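Local coordinates for hyaluronidase (Thermobaculum terrenum, PDB 5DIY), which probably removes O-linked N-acetylglucosamine from proteins as a family 84 glycoside hydrolase with hexosaminidase activity, at residues F4-W18 / H248-P262. Residues are numbered along the deposited sequence; the frame is centred on the assembly and turned at random.
Sequences FRYRGIIEGFYGKPW and HTHVVGIYANPMALP. With NAG (2-acetamido-2-deoxy-beta-D-glucopyranose), chain E.
Gly8 and Tyr255 lie side by side where the first and last strands of a TIM barrel meet, a worked example of how a parallel eight-stranded sheet closes on itself. Bonds alternate along the seam: Gly8 N reaches Ile254 O at 3.0 Å, and Gly8 O receives Ala256 N. Lacking a side chain, Gly8 lets the Tyr255 ring lie against its CA, while Tyr255 CE1 meets Tyr6 CB at 3.9 Å.

The loops at the C-terminal ends of the two strands form part of the N-acetylglucosamine site. Asn257, its CG anti to the backbone N (chi1 -162°), extends OD1 to Gly12 N, which approaches from above the amide plane at 3.1 Å. The side-chain amide plane of Asn257 is turned only 14° from that of the Phe13 ring, with OD1 at the ring's edge. Gly12 and Asn257 both reach the NAG: its O3 donates to Gly12 O at 2.6 Å, and Asn257 ND2 is 3.0 Å from its O4. Asp119, Lys43 and Asp228 also hydrogen-bond to the sugar, and Asp228 accepts from Tyr14 N as well.

Farther out, Trp18 is sandwiched between Phe13 CE2 on one face and Pro262 CB, a CH-pi contact, on the other. NE1 further limits its rotation, donating in the ring plane to a lone pair of Met259 O at 3.1 Å.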
# COMPACT_ATOMS: atom_id res chain seq x y z
N PHE C 4 1.67 21.71 -5.58
CA PHE C 4 2.30 21.18 -4.38
C PHE C 4 3.80 21.52 -4.35
O PHE C 4 4.52 21.20 -5.30
CB PHE C 4 2.11 19.66 -4.29
CG PHE C 4 0.69 19.25 -4.03
CD1 PHE C 4 0.18 19.26 -2.73
CD2 PHE C 4 -0.15 18.86 -5.07
CE1 PHE C 4 -1.13 18.88 -2.48
CE2 PHE C 4 -1.46 18.49 -4.82
CZ PHE C 4 -1.95 18.49 -3.53
N ARG C 5 4.25 22.14 -3.26
CA ARG C 5 5.67 22.46 -3.08
C ARG C 5 6.52 21.19 -2.97
O ARG C 5 7.57 21.09 -3.61
CB ARG C 5 5.89 23.34 -1.83
CG ARG C 5 7.21 24.10 -1.84
CD ARG C 5 7.71 24.43 -0.44
NE ARG C 5 6.72 25.17 0.35
CZ ARG C 5 6.84 25.46 1.65
NH1 ARG C 5 7.91 25.10 2.36
NH2 ARG C 5 5.86 26.14 2.26
N TYR C 6 6.07 20.24 -2.16
CA TYR C 6 6.74 18.95 -2.00
C TYR C 6 5.91 17.87 -2.70
O TYR C 6 4.74 17.65 -2.37
CB TYR C 6 6.97 18.61 -0.52
CG TYR C 6 7.76 19.67 0.24
CD1 TYR C 6 9.03 20.07 -0.19
CD2 TYR C 6 7.24 20.28 1.39
CE1 TYR C 6 9.76 21.04 0.49
CE2 TYR C 6 7.96 21.25 2.08
CZ TYR C 6 9.22 21.62 1.63
OH TYR C 6 9.95 22.58 2.30
N ARG C 7 6.53 17.24 -3.70
CA ARG C 7 5.91 16.19 -4.51
C ARG C 7 6.80 14.98 -4.38
O ARG C 7 7.72 14.81 -5.17
CB ARG C 7 5.85 16.65 -5.97
CG ARG C 7 4.90 17.81 -6.21
CD ARG C 7 4.83 18.19 -7.67
NE ARG C 7 6.14 18.55 -8.23
CZ ARG C 7 6.79 19.70 -8.02
NH1 ARG C 7 6.29 20.65 -7.23
NH2 ARG C 7 7.96 19.90 -8.61
N GLY C 8 6.55 14.16 -3.36
CA GLY C 8 7.56 13.24 -2.87
C GLY C 8 7.27 11.76 -2.74
O GLY C 8 6.13 11.31 -2.84
N ILE C 9 8.35 11.02 -2.52
CA ILE C 9 8.30 9.63 -2.10
C ILE C 9 8.95 9.57 -0.73
O ILE C 9 10.04 10.09 -0.54
CB ILE C 9 9.04 8.70 -3.08
CG1 ILE C 9 8.27 8.63 -4.41
CG2 ILE C 9 9.20 7.31 -2.48
CD1 ILE C 9 9.00 7.92 -5.53
N ILE C 10 8.27 8.92 0.22
CA ILE C 10 8.88 8.59 1.51
C ILE C 10 9.14 7.09 1.55
O ILE C 10 8.20 6.29 1.54
CB ILE C 10 8.05 9.06 2.74
CG1 ILE C 10 8.69 8.57 4.05
CG2 ILE C 10 6.58 8.62 2.67
CD1 ILE C 10 8.28 9.36 5.27
N GLU C 11 10.41 6.69 1.60
CA GLU C 11 10.73 5.29 1.86
C GLU C 11 10.59 5.10 3.37
O GLU C 11 11.57 5.17 4.10
CB GLU C 11 12.13 4.91 1.36
CG GLU C 11 12.42 3.42 1.53
CD GLU C 11 13.77 2.97 1.01
OE1 GLU C 11 14.43 3.72 0.25
OE2 GLU C 11 14.17 1.84 1.36
N GLY C 12 9.35 4.87 3.81
CA GLY C 12 8.99 4.81 5.24
C GLY C 12 8.24 3.56 5.66
O GLY C 12 7.58 3.54 6.69
N PHE C 13 8.38 2.50 4.87
CA PHE C 13 7.62 1.26 5.08
C PHE C 13 8.40 0.30 5.97
O PHE C 13 9.59 0.48 6.20
CB PHE C 13 7.24 0.61 3.74
CG PHE C 13 8.40 0.41 2.79
CD1 PHE C 13 9.33 -0.59 3.01
CD2 PHE C 13 8.57 1.25 1.70
CE1 PHE C 13 10.41 -0.76 2.16
CE2 PHE C 13 9.64 1.09 0.84
CZ PHE C 13 10.56 0.09 1.07
N TYR C 14 7.69 -0.70 6.49
CA TYR C 14 8.29 -1.87 7.12
C TYR C 14 8.55 -2.91 6.03
O TYR C 14 7.90 -2.90 4.98
CB TYR C 14 7.36 -2.49 8.18
CG TYR C 14 7.07 -1.63 9.40
CD1 TYR C 14 6.08 -0.65 9.38
CD2 TYR C 14 7.76 -1.83 10.61
CE1 TYR C 14 5.80 0.13 10.51
CE2 TYR C 14 7.49 -1.07 11.74
CZ TYR C 14 6.52 -0.09 11.68
OH TYR C 14 6.24 0.66 12.81
N GLY C 15 9.47 -3.83 6.30
CA GLY C 15 9.93 -4.81 5.32
C GLY C 15 11.28 -4.47 4.72
O GLY C 15 11.93 -3.52 5.14
N LYS C 16 11.67 -5.24 3.72
CA LYS C 16 13.00 -5.15 3.10
C LYS C 16 13.23 -3.77 2.49
O LYS C 16 12.51 -3.38 1.57
CB LYS C 16 13.13 -6.22 2.01
CG LYS C 16 14.52 -6.35 1.40
CD LYS C 16 14.48 -7.21 0.15
CE LYS C 16 15.86 -7.37 -0.47
NZ LYS C 16 16.41 -6.07 -0.93
N PRO C 17 14.23 -3.01 3.00
CA PRO C 17 14.51 -1.70 2.39
C PRO C 17 14.91 -1.81 0.92
O PRO C 17 15.43 -2.84 0.48
CB PRO C 17 15.67 -1.16 3.23
CG PRO C 17 15.55 -1.85 4.54
CD PRO C 17 15.05 -3.22 4.21
N TRP C 18 14.64 -0.76 0.15
CA TRP C 18 15.08 -0.70 -1.23
C TRP C 18 16.61 -0.81 -1.33
O TRP C 18 17.33 -0.28 -0.47
CB TRP C 18 14.63 0.59 -1.89
CG TRP C 18 13.17 0.67 -2.21
CD1 TRP C 18 12.24 -0.34 -2.16
CD2 TRP C 18 12.47 1.83 -2.66
NE1 TRP C 18 11.01 0.13 -2.54
CE2 TRP C 18 11.12 1.45 -2.86
CE3 TRP C 18 12.85 3.15 -2.91
CZ2 TRP C 18 10.15 2.35 -3.30
CZ3 TRP C 18 11.88 4.05 -3.34
CH2 TRP C 18 10.55 3.64 -3.53
N HIS C 248 -4.54 20.75 -2.33
CA HIS C 248 -3.38 21.66 -2.39
C HIS C 248 -3.60 22.99 -1.64
O HIS C 248 -2.65 23.56 -1.11
CB HIS C 248 -2.93 21.91 -3.83
CG HIS C 248 -3.95 22.60 -4.69
ND1 HIS C 248 -4.10 23.97 -4.71
CD2 HIS C 248 -4.84 22.11 -5.58
CE1 HIS C 248 -5.05 24.29 -5.57
NE2 HIS C 248 -5.52 23.18 -6.11
N THR C 249 -4.85 23.46 -1.60
CA THR C 249 -5.22 24.64 -0.80
C THR C 249 -4.89 24.49 0.70
O THR C 249 -4.53 25.47 1.34
CB THR C 249 -6.72 24.97 -1.00
OG1 THR C 249 -6.96 25.24 -2.38
CG2 THR C 249 -7.17 26.17 -0.17
N HIS C 250 -5.01 23.28 1.25
CA HIS C 250 -4.80 23.05 2.69
C HIS C 250 -3.59 22.18 3.04
O HIS C 250 -3.34 21.94 4.22
CB HIS C 250 -6.07 22.43 3.28
CG HIS C 250 -7.30 23.22 2.96
ND1 HIS C 250 -8.15 22.87 1.93
CD2 HIS C 250 -7.78 24.37 3.47
CE1 HIS C 250 -9.12 23.76 1.85
NE2 HIS C 250 -8.92 24.68 2.78
N VAL C 251 -2.83 21.76 2.03
CA VAL C 251 -1.71 20.84 2.22
C VAL C 251 -0.48 21.41 1.51
O VAL C 251 -0.55 21.80 0.35
CB VAL C 251 -2.09 19.44 1.69
CG1 VAL C 251 -0.88 18.51 1.64
CG2 VAL C 251 -3.20 18.83 2.55
N VAL C 252 0.64 21.47 2.23
CA VAL C 252 1.92 21.97 1.69
C VAL C 252 2.59 20.98 0.72
O VAL C 252 3.32 21.37 -0.19
CB VAL C 252 2.89 22.40 2.83
CG1 VAL C 252 3.43 21.19 3.59
CG2 VAL C 252 4.05 23.23 2.29
N GLY C 253 2.34 19.69 0.93
CA GLY C 253 2.86 18.66 0.03
C GLY C 253 2.40 17.27 0.42
O GLY C 253 1.76 17.08 1.46
N ILE C 254 2.71 16.29 -0.44
CA ILE C 254 2.35 14.90 -0.20
C ILE C 254 3.55 14.02 -0.49
O ILE C 254 4.14 14.12 -1.56
CB ILE C 254 1.15 14.43 -1.09
CG1 ILE C 254 0.00 15.46 -1.03
CG2 ILE C 254 0.70 13.04 -0.66
CD1 ILE C 254 -1.25 15.08 -1.80
N TYR C 255 3.89 13.17 0.47
CA TYR C 255 4.84 12.08 0.27
C TYR C 255 4.10 10.74 0.24
O TYR C 255 3.37 10.41 1.18
CB TYR C 255 5.89 12.06 1.39
CG TYR C 255 6.86 13.21 1.37
CD1 TYR C 255 6.49 14.47 1.86
CD2 TYR C 255 8.16 13.05 0.89
CE1 TYR C 255 7.39 15.53 1.86
CE2 TYR C 255 9.07 14.10 0.88
CZ TYR C 255 8.68 15.34 1.37
OH TYR C 255 9.57 16.39 1.38
N ALA C 256 4.30 9.97 -0.83
CA ALA C 256 3.70 8.64 -0.95
C ALA C 256 4.63 7.60 -0.35
O ALA C 256 5.80 7.54 -0.72
CB ALA C 256 3.43 8.31 -2.41
N ASN C 257 4.12 6.80 0.58
CA ASN C 257 4.85 5.62 1.07
C ASN C 257 4.60 4.43 0.12
O ASN C 257 3.48 3.92 0.06
CB ASN C 257 4.43 5.27 2.51
CG ASN C 257 5.43 4.36 3.21
OD1 ASN C 257 6.53 4.10 2.72
ND2 ASN C 257 5.06 3.86 4.38
N PRO C 258 5.64 4.00 -0.63
CA PRO C 258 5.45 2.97 -1.65
C PRO C 258 5.60 1.54 -1.13
O PRO C 258 5.81 1.32 0.06
CB PRO C 258 6.55 3.29 -2.66
CG PRO C 258 7.65 3.85 -1.82
CD PRO C 258 7.05 4.43 -0.58
N MET C 259 5.49 0.57 -2.03
CA MET C 259 5.70 -0.83 -1.68
C MET C 259 7.19 -1.12 -1.58
O MET C 259 8.02 -0.45 -2.22
CB MET C 259 5.07 -1.75 -2.74
CG MET C 259 3.57 -1.57 -2.90
SD MET C 259 2.84 -2.77 -4.04
CE MET C 259 3.21 -1.98 -5.60
N ALA C 260 7.53 -2.15 -0.81
CA ALA C 260 8.89 -2.71 -0.83
C ALA C 260 9.28 -3.30 -2.21
O ALA C 260 10.44 -3.63 -2.43
CB ALA C 260 9.04 -3.76 0.26
N LEU C 261 8.30 -3.46 -3.10
CA LEU C 261 8.50 -3.71 -4.54
C LEU C 261 8.61 -2.38 -5.30
O LEU C 261 7.58 -1.77 -5.62
CB LEU C 261 7.32 -4.52 -5.09
CG LEU C 261 6.97 -5.83 -4.40
CD1 LEU C 261 5.74 -6.44 -5.04
CD2 LEU C 261 8.14 -6.79 -4.44
N PRO C 262 9.84 -1.91 -5.59
CA PRO C 262 9.98 -0.57 -6.19
C PRO C 262 9.52 -0.45 -7.64
O PRO C 262 8.92 0.56 -8.00
CB PRO C 262 11.50 -0.31 -6.12
CG PRO C 262 12.13 -1.64 -6.00
CD PRO C 262 11.16 -2.48 -5.22
C1 NAG E . 2.34 3.04 9.88
C2 NAG E . 3.76 3.60 9.71
C3 NAG E . 4.40 3.30 8.35
C4 NAG E . 3.79 2.05 7.74
C5 NAG E . 2.31 2.30 7.50
C6 NAG E . 1.58 1.09 6.90
C7 NAG E . 3.12 5.97 9.37
C8 NAG E . 3.35 7.37 9.85
N2 NAG E . 3.81 5.03 10.01
O3 NAG E . 5.81 3.13 8.53
O4 NAG E . 4.40 1.76 6.49
O5 NAG E . 1.62 2.77 8.67
O6 NAG E . 1.77 -0.09 7.67
O7 NAG E . 2.35 5.72 8.45
O HOH W 1 12.82 -3.61 -1.04